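Trichothecene 3-O-acetyltransferase (PDB 2RKV) transfers an acetyl group from acetyl coenzyme A to the 3-hydroxyl of trichothecene mycotoxins such as deoxynivalenol and T-2, as a member of the BAHD acyltransferase superfamily. Local coordinates at residues L25-S30 against Y388-G393; V85-R90 against L138-F143; A104-A109 against T399-I404; T194-L199 against P297-S302; R275-R280 against D431-R436. One frame throughout, in Å; residues are numbered along the deposited sequence. Where two conformers were deposited one is given.

Contact 1. Residues L25-S30 against Y388-G393; sequences LLYPVS and YDFGLG
Tyr27 OH donates to the backbone carbonyl of Tyr388, OH to O 2.7 Å, in the one hydrogen bond between the two segments. The carbonyl oxygen lies at the edge of the Tyr27 ring, whereas the hydroxyl stands 38° out of the carbonyl plane. With CG anti to the carbonyl carbon (chi1 -61°), Tyr27 sends its ring toward Tyr388. That hydroxyl sits at the rim of the Phe390 ring, Tyr27 OH to Phe390 CD1 3.3 Å. A second group meets this rim in the ring plane, Leu25 CD2 to Phe390 CE1 at 3.9 Å, both crossing Phe390 at about a right angle. Phe390 occupies a type I' turn from Asp389 to Leu392, and an Asx turn reinforces it, Gly391 N to Asp389 OD1 2.8 Å. Salt bridges tie Asp389 to Lys396 and Arg176, and Tyr388 OH bonds to Asp165 of helix 161-176. One phenol-to-carbonyl bond beside an apolar ring edge thus gives a buried hydroxyl an acceptor and links strand 20-28 to the loop carrying this turn.

Contact 2. Residues V85-R90 against L138-F143; sequences VVKDLR and LLQLNF
Val85 and Leu141 are joined by one of five backbone hydrogen bonds between parallel strands, Leu141 N to Val85 O at 2.8 Å. Val85 N to Leu139 O, Lys87 N to Leu141 O and Phe143 N to Lys87 O continue the pattern, and Leu89 N to Phe143 O closes it. The strand axes approach to 4.7 Å with directions differing by 19°, and the pairs from Val85-Gln140 to Asp88-Phe143 stay in register, their CA atoms 4.7-4.8 Å apart.

On the face bearing Val86 and Phe143, Val86 CG1 presses on the ring at Phe143 CZ, 3.4 Å away. Asp88 crosses the same ring at about a right angle, its OD1 meeting Phe143 CB at 3.6 Å. Arg90 grips the carboxylate side-on, NE to Asp88 OD1 and NH2 to Asp88 OD2. Backbone N of Arg90 reaches OD1 from the opposite face to NE, making an Asx turn; together these bonds hold the carboxylate's rotation.

On the other face Gln140 NE2 donates to Asn142 OD1, 2.9 Å with an N-H...O angle of 171°, in both amide planes. Lys87 CB lies 3.6 Å from Asn142 OD1. Asn142 ND2 in turn bonds to Ile116 O and Ile149 O.

Strand 83-88 is one of the two outermost strands of its mixed sheet. Helix 35-52 packs on the Phe143 side, where Tyr35 stacks on that ring, and strand 147-155 flanks 137-144 antiparallel.

Contact 3. Residues A104-A109 against T399-I404; sequences AGYPMA and TVRRPI
Gly105 O, just after a helix that ends in a Schellman motif at this glycine, takes a weak bond from Arg401 NH2 at 2.9 Å. The next carbonyl receives the stronger one. Arg401 NE meets Tyr106 O at 3.0 Å and an N-H...O angle of 169°, on a lone pair in the carbonyl plane. The Arg401 chain bends twice beyond CG, which turns the edge carrying NE and NH2 to the two carbonyls.

The Tyr106 ring lies beneath Thr399 in a CH-pi contact, Thr399 CB standing 4.1 Å from the centroid and 16° off the ring normal, with Thr399 CG2 3.6 Å from Tyr106 CD2. The hydroxyl of Tyr106 is held by Glu398. Further on, Met108 extends its chain along the backbone of 402-404: Met108 CG lies 3.4 Å from Arg402 O, and Met108 CE 3.5 Å from Pro403 O. Ile404 CB packs against Met108 CG at 3.7 Å.

Strand 399-401 is an outermost strand of the five-stranded mixed sheet and pairs with strand 20-28, whose Leu26 touches both Tyr106 and Thr399. Strands 229-236 and 423-430 of the second large sheet meet Met108 and Arg401, through Phe233, Ala426 and Cys424, so that the contact lies between the two sheets.

Contact 4. Residues T194-L199 against P297-S302; sequences TIVPYL and PAMGVS
Backbones stay well separated between Ile195 and Val301, whose CA atoms are 8.2 Å apart, and approach to 7.2 Å between the CA atoms of Val196 and Met299, so side chains make most of the contact. Ile195 and Val301 cross at about a right angle. Val301 CG2 lies 3.8 Å from Ile195 CG1, and both valine methyls reach Ile195 CD1. Ile195 CG1 is placed anti to its own backbone N (chi1 -150°), and the extended chain beyond carries CD1 on to the valine.

The other half is Met299, whose side chain is about 12 Å from the bound coenzyme A. Its CG touches Ile195 O at 3.6 Å, and bends at chi2 (61°) and chi3 (42°) fold the thioether back on itself. The sulfur is reached by two apolar carbons, Pro197 CD at 4.1 Å from Met299 SD and Val196 CG1 at 4.2 Å.

Around this patch Val196 and Val301 both touch Leu309, and Val196 packs on Ala351 of helix 340-356, whose Arg348 also binds Pro197 O.

Gly300, with positive phi, ends the weakly bonded helical turn 296-299 in a Schellman motif, and the apolar side chains of this capped turn pack on the loop that precedes strand 229-236.

Contact 5. Residues R275-R280 against D431-R436; sequences RVRLER and DEDMDR
Asp433 is the shared acceptor of a salt-bridge network joining segment 275-280, at and just beyond helix 261-277, to the start of helix 431-439. Arg280 grips it side-on, NE to Asp433 OD1 and NH2 to Asp433 OD2, each 2.8 Å and both on syn sides of the carboxylate. Arg280 CG sits between the backbone N and the carbonyl carbon (chi1 62°), with the chain extended to NE beyond it. Arg277 adds NE to Asp433 OD2 at 3.0 Å, 44° out of the carboxylate plane. A water also donates to each oxygen: one to Asp433 OD1 and Val276 O, accepting from Arg436 NH1, another linking Arg277 NH2 to Asp433 OD2. Arg277 NH1 bonds to Ser374 O; its NH2 has Ser410 OG besides the water, and Arg280 NH2 has Ser372 O besides Asp433. Two positive charges on one buried carboxylate would probably favour its ionised form. Arg436 NH1 bonds to Glu432 OE2 on its anti lone pair. Over one face of the Arg436 guanidinium lies Glu279 CB, 3.5 Å from Arg436 NE.

Overall arrangement
Contacts 1, 2 and 3 all reach the same five-stranded mixed sheet, contacts 2 and 3 at its outermost strands 83-88 and 399-401. Contacts 1 and 3 touch directly, Leu26 N meeting Thr399 O at 3.1 Å where strands 20-28 and 399-401 pair; their segments alternate along the chain. Contact 2 is nested within the loop closed by contact 1, centres about 13 Å apart. Contact 4 lies on the opposite side of the chain's centre from contacts 2, 3 and 5, its centre about 40 Å from that of contact 5. The Arg402 side chain of contact 3 comes within about 6 Å of the bound T-2 toxin, whereas the Arg277 side chain of contact 5 is about 13 Å from it.

Contact 1. Residues L25-S30 against Y388-G393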
# COMPACT_ATOMS: atom_id res chain seq x y z
N LEU A 25 8.83 -2.95 10.18
CA LEU A 25 10.14 -3.54 9.95
C LEU A 25 10.61 -4.17 11.26
O LEU A 25 10.62 -3.51 12.30
CB LEU A 25 11.13 -2.46 9.47
CG LEU A 25 11.01 -1.94 8.02
CD1 LEU A 25 9.67 -1.30 7.72
CD2 LEU A 25 12.15 -0.96 7.68
N LEU A 26 10.96 -5.45 11.20
CA LEU A 26 11.45 -6.20 12.36
C LEU A 26 12.96 -6.35 12.28
O LEU A 26 13.50 -6.76 11.26
CB LEU A 26 10.78 -7.58 12.41
CG LEU A 26 11.32 -8.57 13.46
CD1 LEU A 26 10.90 -8.13 14.87
CD2 LEU A 26 10.82 -9.99 13.15
N TYR A 27 13.64 -6.04 13.39
CA TYR A 27 15.07 -6.23 13.52
C TYR A 27 15.34 -7.05 14.77
O TYR A 27 14.70 -6.80 15.80
CB TYR A 27 15.79 -4.90 13.71
CG TYR A 27 15.63 -3.92 12.59
CD1 TYR A 27 16.61 -3.81 11.60
CD2 TYR A 27 14.53 -3.06 12.53
CE1 TYR A 27 16.48 -2.90 10.57
CE2 TYR A 27 14.40 -2.14 11.50
CZ TYR A 27 15.38 -2.06 10.53
OH TYR A 27 15.27 -1.15 9.50
N PRO A 28 16.31 -7.98 14.71
CA PRO A 28 16.74 -8.60 15.95
C PRO A 28 17.55 -7.60 16.78
O PRO A 28 18.24 -6.73 16.23
CB PRO A 28 17.64 -9.74 15.48
CG PRO A 28 18.19 -9.27 14.20
CD PRO A 28 17.08 -8.49 13.55
N VAL A 29 17.46 -7.73 18.11
CA VAL A 29 18.26 -6.93 19.03
C VAL A 29 18.89 -7.91 20.00
O VAL A 29 18.19 -8.57 20.77
CB VAL A 29 17.39 -5.90 19.79
CG1 VAL A 29 18.20 -5.20 20.88
CG2 VAL A 29 16.78 -4.87 18.81
N SER A 30 20.22 -8.00 19.94
CA SER A 30 20.96 -9.00 20.71
C SER A 30 20.86 -8.80 22.22
O SER A 30 20.73 -9.76 22.98
CB SER A 30 22.42 -9.04 20.27
OG SER A 30 23.13 -10.03 20.99
N TYR A 388 17.01 -0.63 4.48
CA TYR A 388 17.25 0.47 5.44
C TYR A 388 17.62 -0.03 6.84
O TYR A 388 16.95 -0.91 7.38
CB TYR A 388 16.06 1.45 5.54
CG TYR A 388 15.44 1.82 4.19
CD1 TYR A 388 16.22 1.93 3.04
CD2 TYR A 388 14.07 2.05 4.09
CE1 TYR A 388 15.64 2.23 1.80
CE2 TYR A 388 13.48 2.37 2.86
CZ TYR A 388 14.28 2.46 1.73
OH TYR A 388 13.70 2.76 0.51
N ASP A 389 18.68 0.55 7.41
CA ASP A 389 19.17 0.15 8.73
C ASP A 389 19.01 1.26 9.77
O ASP A 389 19.17 1.03 10.97
CB ASP A 389 20.64 -0.27 8.66
CG ASP A 389 21.54 0.83 8.12
OD1 ASP A 389 21.83 1.78 8.87
OD2 ASP A 389 21.97 0.74 6.95
N PHE A 390 18.73 2.48 9.31
CA PHE A 390 18.51 3.63 10.20
C PHE A 390 19.67 3.93 11.17
O PHE A 390 19.45 4.54 12.22
CB PHE A 390 17.19 3.49 10.98
CG PHE A 390 15.99 3.36 10.09
CD1 PHE A 390 15.54 2.10 9.71
CD2 PHE A 390 15.33 4.49 9.62
CE1 PHE A 390 14.43 1.96 8.86
CE2 PHE A 390 14.22 4.38 8.78
CZ PHE A 390 13.77 3.11 8.40
N GLY A 391 20.89 3.51 10.82
CA GLY A 391 22.05 3.73 11.69
C GLY A 391 21.91 3.07 13.06
O GLY A 391 22.60 3.46 14.02
N LEU A 392 21.05 2.06 13.16
CA LEU A 392 20.76 1.45 14.46
C LEU A 392 21.76 0.37 14.85
O LEU A 392 21.78 -0.07 16.00
CB LEU A 392 19.33 0.88 14.50
CG LEU A 392 18.18 1.85 14.22
CD1 LEU A 392 16.84 1.12 14.22
CD2 LEU A 392 18.19 3.05 15.17
N GLY A 393 22.59 -0.05 13.90
CA GLY A 393 23.60 -1.10 14.14
C GLY A 393 23.02 -2.50 14.29
O GLY A 393 23.67 -3.39 14.85

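Contact 2. Residues V85-R90 against L138-F143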
# COMPACT_ATOMS: atom_id res chain seq x y z
N VAL A 85 6.31 7.18 19.01
CA VAL A 85 5.88 6.57 20.26
C VAL A 85 6.85 5.43 20.51
O VAL A 85 7.15 4.65 19.60
CB VAL A 85 4.43 6.01 20.14
CG1 VAL A 85 4.06 5.13 21.35
CG2 VAL A 85 3.42 7.14 19.99
N VAL A 86 7.34 5.32 21.74
CA VAL A 86 8.17 4.20 22.15
C VAL A 86 7.34 3.33 23.09
O VAL A 86 6.79 3.82 24.07
CB VAL A 86 9.47 4.68 22.84
CG1 VAL A 86 10.35 3.49 23.24
CG2 VAL A 86 10.24 5.65 21.92
N LYS A 87 7.24 2.05 22.73
CA LYS A 87 6.48 1.06 23.49
C LYS A 87 7.38 -0.10 23.90
O LYS A 87 7.97 -0.75 23.04
CB LYS A 87 5.35 0.49 22.63
CG LYS A 87 3.96 0.98 22.94
CD LYS A 87 3.01 -0.18 22.75
CE LYS A 87 1.58 0.24 22.55
NZ LYS A 87 0.76 -0.98 22.42
N ASP A 88 7.46 -0.38 25.20
CA ASP A 88 8.24 -1.52 25.68
C ASP A 88 7.36 -2.74 25.91
O ASP A 88 6.62 -2.80 26.91
CB ASP A 88 9.03 -1.18 26.96
CG ASP A 88 9.88 -2.36 27.46
OD1 ASP A 88 10.06 -3.35 26.71
OD2 ASP A 88 10.38 -2.28 28.60
N LEU A 89 7.46 -3.72 25.02
CA LEU A 89 6.60 -4.91 25.05
C LEU A 89 7.36 -6.17 25.48
O LEU A 89 6.83 -7.27 25.39
CB LEU A 89 5.95 -5.15 23.68
CG LEU A 89 5.15 -3.99 23.07
CD1 LEU A 89 4.80 -4.27 21.60
CD2 LEU A 89 3.92 -3.69 23.88
N ARG A 90 8.59 -5.99 25.96
CA ARG A 90 9.44 -7.12 26.34
C ARG A 90 8.81 -8.02 27.39
O ARG A 90 9.02 -9.24 27.38
CB ARG A 90 10.81 -6.65 26.83
CG ARG A 90 11.71 -6.09 25.73
CD ARG A 90 12.97 -5.49 26.30
NE ARG A 90 12.66 -4.29 27.08
CZ ARG A 90 13.53 -3.63 27.83
NH1 ARG A 90 14.79 -4.05 27.93
NH2 ARG A 90 13.14 -2.55 28.49
N LEU A 138 3.60 9.15 11.20
CA LEU A 138 3.68 8.78 12.60
C LEU A 138 4.54 7.54 12.72
O LEU A 138 4.49 6.67 11.85
CB LEU A 138 2.29 8.49 13.18
CG LEU A 138 1.30 9.65 13.33
CD1 LEU A 138 -0.09 9.13 13.61
CD2 LEU A 138 1.73 10.61 14.44
N LEU A 139 5.33 7.45 13.79
CA LEU A 139 6.26 6.33 13.97
C LEU A 139 6.06 5.65 15.33
O LEU A 139 5.64 6.29 16.29
CB LEU A 139 7.70 6.84 13.85
CG LEU A 139 7.85 7.51 12.48
CD1 LEU A 139 8.02 9.03 12.59
CD2 LEU A 139 8.88 6.84 11.59
N GLN A 140 6.35 4.36 15.40
CA GLN A 140 6.34 3.64 16.67
C GLN A 140 7.52 2.69 16.72
O GLN A 140 7.76 1.92 15.78
CB GLN A 140 5.01 2.89 16.87
CG GLN A 140 4.87 2.25 18.27
CD GLN A 140 3.42 2.14 18.71
OE1 GLN A 140 2.66 3.10 18.60
NE2 GLN A 140 3.04 0.96 19.21
N LEU A 141 8.29 2.78 17.81
CA LEU A 141 9.37 1.85 18.10
C LEU A 141 8.86 0.91 19.18
O LEU A 141 8.56 1.36 20.27
CB LEU A 141 10.61 2.58 18.62
CG LEU A 141 11.37 3.44 17.61
CD1 LEU A 141 12.45 4.29 18.31
CD2 LEU A 141 11.98 2.59 16.51
N ASN A 142 8.78 -0.38 18.86
CA ASN A 142 8.29 -1.38 19.80
C ASN A 142 9.43 -2.29 20.22
O ASN A 142 10.00 -2.99 19.38
CB ASN A 142 7.19 -2.23 19.15
CG ASN A 142 6.05 -1.40 18.61
OD1 ASN A 142 5.14 -1.02 19.36
ND2 ASN A 142 6.07 -1.13 17.30
N PHE A 143 9.78 -2.29 21.51
CA PHE A 143 10.75 -3.25 22.01
C PHE A 143 10.04 -4.58 22.25
O PHE A 143 9.06 -4.62 22.98
CB PHE A 143 11.39 -2.84 23.35
CG PHE A 143 11.89 -1.42 23.42
CD1 PHE A 143 12.24 -0.69 22.28
CD2 PHE A 143 12.04 -0.83 24.65
CE1 PHE A 143 12.72 0.61 22.38
CE2 PHE A 143 12.52 0.47 24.78
CZ PHE A 143 12.85 1.19 23.63

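Contact 3. Residues A104-A109 against T399-I404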
# COMPACT_ATOMS: atom_id res chain seq x y z
N ALA A 104 6.71 -18.95 13.75
CA ALA A 104 5.46 -18.84 12.99
C ALA A 104 5.63 -18.25 11.59
O ALA A 104 4.66 -18.15 10.84
CB ALA A 104 4.45 -18.03 13.78
N GLY A 105 6.86 -17.86 11.24
CA GLY A 105 7.15 -17.28 9.93
C GLY A 105 6.61 -15.87 9.72
O GLY A 105 6.23 -15.50 8.61
N TYR A 106 6.61 -15.08 10.79
CA TYR A 106 6.20 -13.67 10.74
C TYR A 106 4.76 -13.45 10.23
O TYR A 106 4.53 -12.72 9.25
CB TYR A 106 7.21 -12.82 9.94
CG TYR A 106 8.65 -13.22 10.15
CD1 TYR A 106 9.31 -14.04 9.22
CD2 TYR A 106 9.36 -12.80 11.28
CE1 TYR A 106 10.63 -14.42 9.41
CE2 TYR A 106 10.69 -13.18 11.47
CZ TYR A 106 11.31 -14.00 10.53
OH TYR A 106 12.62 -14.39 10.68
N PRO A 107 3.76 -14.05 10.91
CA PRO A 107 2.38 -13.90 10.46
C PRO A 107 1.81 -12.51 10.70
O PRO A 107 2.23 -11.81 11.63
CB PRO A 107 1.62 -14.93 11.32
CG PRO A 107 2.42 -15.03 12.55
CD PRO A 107 3.86 -14.87 12.13
N MET A 108 0.84 -12.13 9.87
CA MET A 108 0.19 -10.83 10.00
C MET A 108 -0.43 -10.64 11.38
O MET A 108 -0.43 -9.53 11.93
CB MET A 108 -0.88 -10.67 8.92
CG MET A 108 -1.19 -9.22 8.60
SD MET A 108 -2.41 -9.15 7.29
CE MET A 108 -2.20 -7.46 6.69
N ALA A 109 -0.96 -11.73 11.94
CA ALA A 109 -1.61 -11.69 13.25
C ALA A 109 -0.67 -11.24 14.38
O ALA A 109 -1.15 -10.75 15.41
CB ALA A 109 -2.23 -13.06 13.57
N THR A 399 12.39 -9.02 8.58
CA THR A 399 11.19 -9.07 7.74
C THR A 399 10.56 -7.68 7.63
O THR A 399 10.85 -6.78 8.43
CB THR A 399 10.14 -10.11 8.24
OG1 THR A 399 9.18 -10.35 7.19
CG2 THR A 399 9.40 -9.62 9.50
N VAL A 400 9.70 -7.53 6.63
CA VAL A 400 8.98 -6.28 6.37
C VAL A 400 7.54 -6.68 6.11
O VAL A 400 7.24 -7.29 5.08
CB VAL A 400 9.55 -5.53 5.15
CG1 VAL A 400 8.77 -4.25 4.90
CG2 VAL A 400 11.05 -5.26 5.32
N ARG A 401 6.65 -6.37 7.05
CA ARG A 401 5.27 -6.85 7.01
C ARG A 401 4.26 -5.75 7.31
O ARG A 401 4.51 -4.86 8.13
CB ARG A 401 5.06 -7.98 8.03
CG ARG A 401 6.00 -9.18 7.91
CD ARG A 401 5.79 -9.96 6.61
NE ARG A 401 5.78 -11.40 6.85
CZ ARG A 401 6.29 -12.32 6.04
NH1 ARG A 401 6.93 -11.98 4.92
NH2 ARG A 401 6.20 -13.61 6.37
N ARG A 402 3.11 -5.81 6.64
CA ARG A 402 2.01 -4.92 6.94
C ARG A 402 1.26 -5.38 8.19
O ARG A 402 0.88 -6.56 8.28
CB ARG A 402 1.03 -4.82 5.77
CG ARG A 402 0.24 -3.54 5.85
CD ARG A 402 -1.21 -3.63 5.39
NE ARG A 402 -1.79 -2.28 5.43
CZ ARG A 402 -2.17 -1.67 6.56
NH1 ARG A 402 -2.08 -2.28 7.74
NH2 ARG A 402 -2.64 -0.42 6.51
N PRO A 403 1.02 -4.46 9.14
CA PRO A 403 0.13 -4.80 10.27
C PRO A 403 -1.27 -5.28 9.87
O PRO A 403 -1.86 -4.82 8.89
CB PRO A 403 0.03 -3.48 11.05
CG PRO A 403 1.37 -2.83 10.79
CD PRO A 403 1.57 -3.10 9.30
N ILE A 404 -1.79 -6.22 10.66
CA ILE A 404 -3.18 -6.63 10.53
C ILE A 404 -4.12 -5.52 11.01
O ILE A 404 -3.82 -4.80 11.97
CB ILE A 404 -3.44 -7.97 11.28
CG1 ILE A 404 -4.74 -8.62 10.80
CG2 ILE A 404 -3.43 -7.77 12.81
CD1 ILE A 404 -4.87 -10.10 11.20

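Contact 4. Residues T194-L199 against P297-S302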
# COMPACT_ATOMS: atom_id res chain seq x y z
N THR A 194 0.29 20.92 -9.31
CA THR A 194 0.47 21.06 -10.76
C THR A 194 1.16 19.84 -11.38
O THR A 194 1.42 19.82 -12.59
CB THR A 194 1.28 22.32 -11.11
OG1 THR A 194 2.56 22.24 -10.48
CG2 THR A 194 0.54 23.59 -10.66
N ILE A 195 1.44 18.82 -10.57
CA ILE A 195 2.29 17.70 -11.02
C ILE A 195 1.62 16.78 -12.06
O ILE A 195 2.30 16.06 -12.79
CB ILE A 195 2.89 16.90 -9.82
CG1 ILE A 195 4.24 16.30 -10.24
CG2 ILE A 195 1.88 15.86 -9.27
CD1 ILE A 195 5.11 15.83 -9.09
N VAL A 196 0.29 16.80 -12.09
CA VAL A 196 -0.48 16.13 -13.14
C VAL A 196 -1.14 17.21 -14.00
O VAL A 196 -2.09 17.86 -13.56
CB VAL A 196 -1.56 15.18 -12.57
CG1 VAL A 196 -2.32 14.48 -13.72
CG2 VAL A 196 -0.95 14.14 -11.64
N PRO A 197 -0.61 17.44 -15.22
CA PRO A 197 -1.20 18.45 -16.10
C PRO A 197 -2.63 18.09 -16.46
O PRO A 197 -2.91 16.94 -16.83
CB PRO A 197 -0.30 18.41 -17.34
CG PRO A 197 0.97 17.76 -16.89
CD PRO A 197 0.56 16.78 -15.83
N TYR A 198 -3.55 19.05 -16.35
CA TYR A 198 -4.96 18.77 -16.59
C TYR A 198 -5.30 18.69 -18.07
O TYR A 198 -4.56 19.22 -18.91
CB TYR A 198 -5.85 19.80 -15.90
CG TYR A 198 -5.67 19.87 -14.39
CD1 TYR A 198 -5.39 21.08 -13.76
CD2 TYR A 198 -5.78 18.72 -13.61
CE1 TYR A 198 -5.23 21.15 -12.38
CE2 TYR A 198 -5.61 18.77 -12.23
CZ TYR A 198 -5.34 19.99 -11.62
OH TYR A 198 -5.18 20.05 -10.27
N LEU A 199 -6.40 18.01 -18.37
CA LEU A 199 -6.93 17.96 -19.73
C LEU A 199 -7.77 19.20 -19.97
O LEU A 199 -8.47 19.67 -19.08
CB LEU A 199 -7.76 16.68 -19.94
CG LEU A 199 -7.05 15.33 -19.77
CD1 LEU A 199 -8.04 14.18 -19.85
CD2 LEU A 199 -5.92 15.13 -20.79
N PRO A 297 6.17 6.93 -13.28
CA PRO A 297 6.86 6.72 -14.57
C PRO A 297 6.09 7.29 -15.78
O PRO A 297 6.69 8.00 -16.60
CB PRO A 297 6.99 5.20 -14.65
CG PRO A 297 6.96 4.74 -13.22
CD PRO A 297 5.96 5.65 -12.57
N ALA A 298 4.79 7.02 -15.86
CA ALA A 298 3.98 7.55 -16.96
C ALA A 298 3.96 9.08 -16.98
O ALA A 298 3.86 9.69 -18.05
CB ALA A 298 2.55 7.00 -16.90
N MET A 299 4.07 9.69 -15.80
CA MET A 299 4.01 11.14 -15.68
C MET A 299 5.39 11.81 -15.81
O MET A 299 5.49 13.04 -15.81
CB MET A 299 3.34 11.52 -14.35
CG MET A 299 2.49 12.79 -14.39
SD MET A 299 1.08 12.75 -15.54
CE MET A 299 0.42 11.12 -15.32
N GLY A 300 6.43 10.99 -15.90
CA GLY A 300 7.81 11.47 -15.97
C GLY A 300 8.30 12.06 -14.65
O GLY A 300 9.14 12.97 -14.63
N VAL A 301 7.77 11.54 -13.54
CA VAL A 301 8.10 12.04 -12.21
C VAL A 301 9.10 11.11 -11.52
O VAL A 301 9.05 9.89 -11.68
CB VAL A 301 6.81 12.22 -11.36
CG1 VAL A 301 7.12 12.57 -9.90
CG2 VAL A 301 5.90 13.30 -11.97
N SER A 302 10.02 11.71 -10.75
CA SER A 302 11.04 10.97 -10.01
C SER A 302 10.45 9.93 -9.07
O SER A 302 9.44 10.18 -8.43
CB SER A 302 11.88 11.96 -9.20
OG SER A 302 12.71 11.30 -8.28

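Contact 5. Residues R275-R280 against D431-R436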
# COMPACT_ATOMS: atom_id res chain seq x y z
N ARG A 275 -11.62 -19.44 -8.92
CA ARG A 275 -11.83 -20.89 -8.79
C ARG A 275 -12.58 -21.27 -7.50
O ARG A 275 -13.60 -21.95 -7.57
CB ARG A 275 -10.50 -21.65 -8.89
CG ARG A 275 -10.63 -23.17 -8.71
CD ARG A 275 -9.32 -23.90 -9.03
NE ARG A 275 -8.24 -23.55 -8.10
CZ ARG A 275 -7.25 -22.71 -8.37
NH1 ARG A 275 -6.32 -22.45 -7.45
NH2 ARG A 275 -7.18 -22.11 -9.56
N VAL A 276 -12.08 -20.84 -6.34
CA VAL A 276 -12.76 -21.20 -5.08
C VAL A 276 -14.15 -20.56 -4.97
O VAL A 276 -15.05 -21.14 -4.37
CB VAL A 276 -11.91 -20.94 -3.79
CG1 VAL A 276 -10.55 -21.63 -3.89
CG2 VAL A 276 -11.76 -19.45 -3.53
N ARG A 277 -14.31 -19.38 -5.56
CA ARG A 277 -15.59 -18.68 -5.53
C ARG A 277 -16.68 -19.40 -6.34
O ARG A 277 -17.86 -19.21 -6.08
CB ARG A 277 -15.44 -17.22 -5.97
CG ARG A 277 -14.83 -16.37 -4.86
CD ARG A 277 -14.34 -15.02 -5.32
NE ARG A 277 -13.93 -14.23 -4.16
CZ ARG A 277 -13.40 -13.01 -4.21
NH1 ARG A 277 -13.19 -12.41 -5.38
NH2 ARG A 277 -13.08 -12.40 -3.08
N LEU A 278 -16.26 -20.23 -7.30
CA LEU A 278 -17.19 -21.06 -8.07
C LEU A 278 -18.00 -21.99 -7.18
O LEU A 278 -19.09 -22.43 -7.56
CB LEU A 278 -16.43 -21.90 -9.10
CG LEU A 278 -15.96 -21.20 -10.38
CD1 LEU A 278 -14.97 -22.10 -11.11
CD2 LEU A 278 -17.13 -20.83 -11.28
N GLU A 279 -17.47 -22.27 -5.99
CA GLU A 279 -18.16 -23.12 -5.01
C GLU A 279 -19.34 -22.42 -4.33
O GLU A 279 -20.16 -23.08 -3.69
CB GLU A 279 -17.18 -23.66 -3.97
CG GLU A 279 -16.06 -24.53 -4.56
CD GLU A 279 -16.58 -25.68 -5.42
OE1 GLU A 279 -17.47 -26.42 -4.95
OE2 GLU A 279 -16.10 -25.84 -6.56
N ARG A 280 -19.45 -21.10 -4.49
CA ARG A 280 -20.55 -20.35 -3.88
C ARG A 280 -21.35 -19.45 -4.83
O ARG A 280 -22.44 -19.01 -4.49
CB ARG A 280 -20.10 -19.57 -2.64
CG ARG A 280 -19.04 -18.52 -2.90
CD ARG A 280 -18.81 -17.68 -1.66
NE ARG A 280 -17.78 -16.66 -1.89
CZ ARG A 280 -18.02 -15.44 -2.36
NH1 ARG A 280 -19.26 -15.06 -2.66
NH2 ARG A 280 -17.01 -14.59 -2.54
N ASP A 431 -14.61 -15.96 5.11
CA ASP A 431 -14.16 -17.23 5.68
C ASP A 431 -14.29 -18.41 4.71
O ASP A 431 -13.37 -19.22 4.60
CB ASP A 431 -14.92 -17.54 6.97
CG ASP A 431 -14.49 -16.65 8.13
OD1 ASP A 431 -13.49 -15.91 8.01
OD2 ASP A 431 -15.16 -16.71 9.19
N GLU A 432 -15.41 -18.51 4.01
CA GLU A 432 -15.61 -19.68 3.16
C GLU A 432 -14.64 -19.73 1.98
O GLU A 432 -14.20 -20.80 1.59
CB GLU A 432 -17.07 -19.86 2.74
CG GLU A 432 -17.67 -18.77 1.89
CD GLU A 432 -19.16 -18.98 1.69
OE1 GLU A 432 -19.95 -18.17 2.22
OE2 GLU A 432 -19.55 -19.96 1.02
N ASP A 433 -14.30 -18.55 1.44
CA ASP A 433 -13.25 -18.40 0.43
C ASP A 433 -11.86 -18.71 0.98
O ASP A 433 -11.10 -19.46 0.38
CB ASP A 433 -13.26 -16.98 -0.15
CG ASP A 433 -14.43 -16.72 -1.07
OD1 ASP A 433 -15.23 -17.66 -1.34
OD2 ASP A 433 -14.56 -15.58 -1.53
N MET A 434 -11.53 -18.12 2.13
CA MET A 434 -10.24 -18.37 2.75
C MET A 434 -10.02 -19.85 3.07
O MET A 434 -8.94 -20.39 2.79
CB MET A 434 -10.06 -17.51 4.01
CG MET A 434 -8.66 -17.58 4.61
SD MET A 434 -7.44 -16.65 3.64
CE MET A 434 -7.81 -14.98 4.19
N ASP A 435 -11.03 -20.49 3.64
CA ASP A 435 -10.93 -21.91 4.01
C ASP A 435 -10.73 -22.80 2.79
O ASP A 435 -9.87 -23.69 2.80
CB ASP A 435 -12.16 -22.37 4.80
CG ASP A 435 -12.27 -21.72 6.17
OD1 ASP A 435 -11.23 -21.31 6.74
OD2 ASP A 435 -13.40 -21.61 6.68
N ARG A 436 -11.50 -22.54 1.74
CA ARG A 436 -11.39 -23.30 0.49
C ARG A 436 -10.04 -23.06 -0.19
O ARG A 436 -9.43 -23.99 -0.73
CB ARG A 436 -12.53 -22.97 -0.46
CG ARG A 436 -13.87 -23.53 -0.01
CD ARG A 436 -14.98 -23.22 -1.00
NE ARG A 436 -16.20 -23.93 -0.65
CZ ARG A 436 -17.37 -23.36 -0.36
NH1 ARG A 436 -17.52 -22.05 -0.40
NH2 ARG A 436 -18.41 -24.13 -0.05
O HOH W 1 -16.12 -20.13 -2.00
O HOH W 2 -13.83 -13.29 -0.24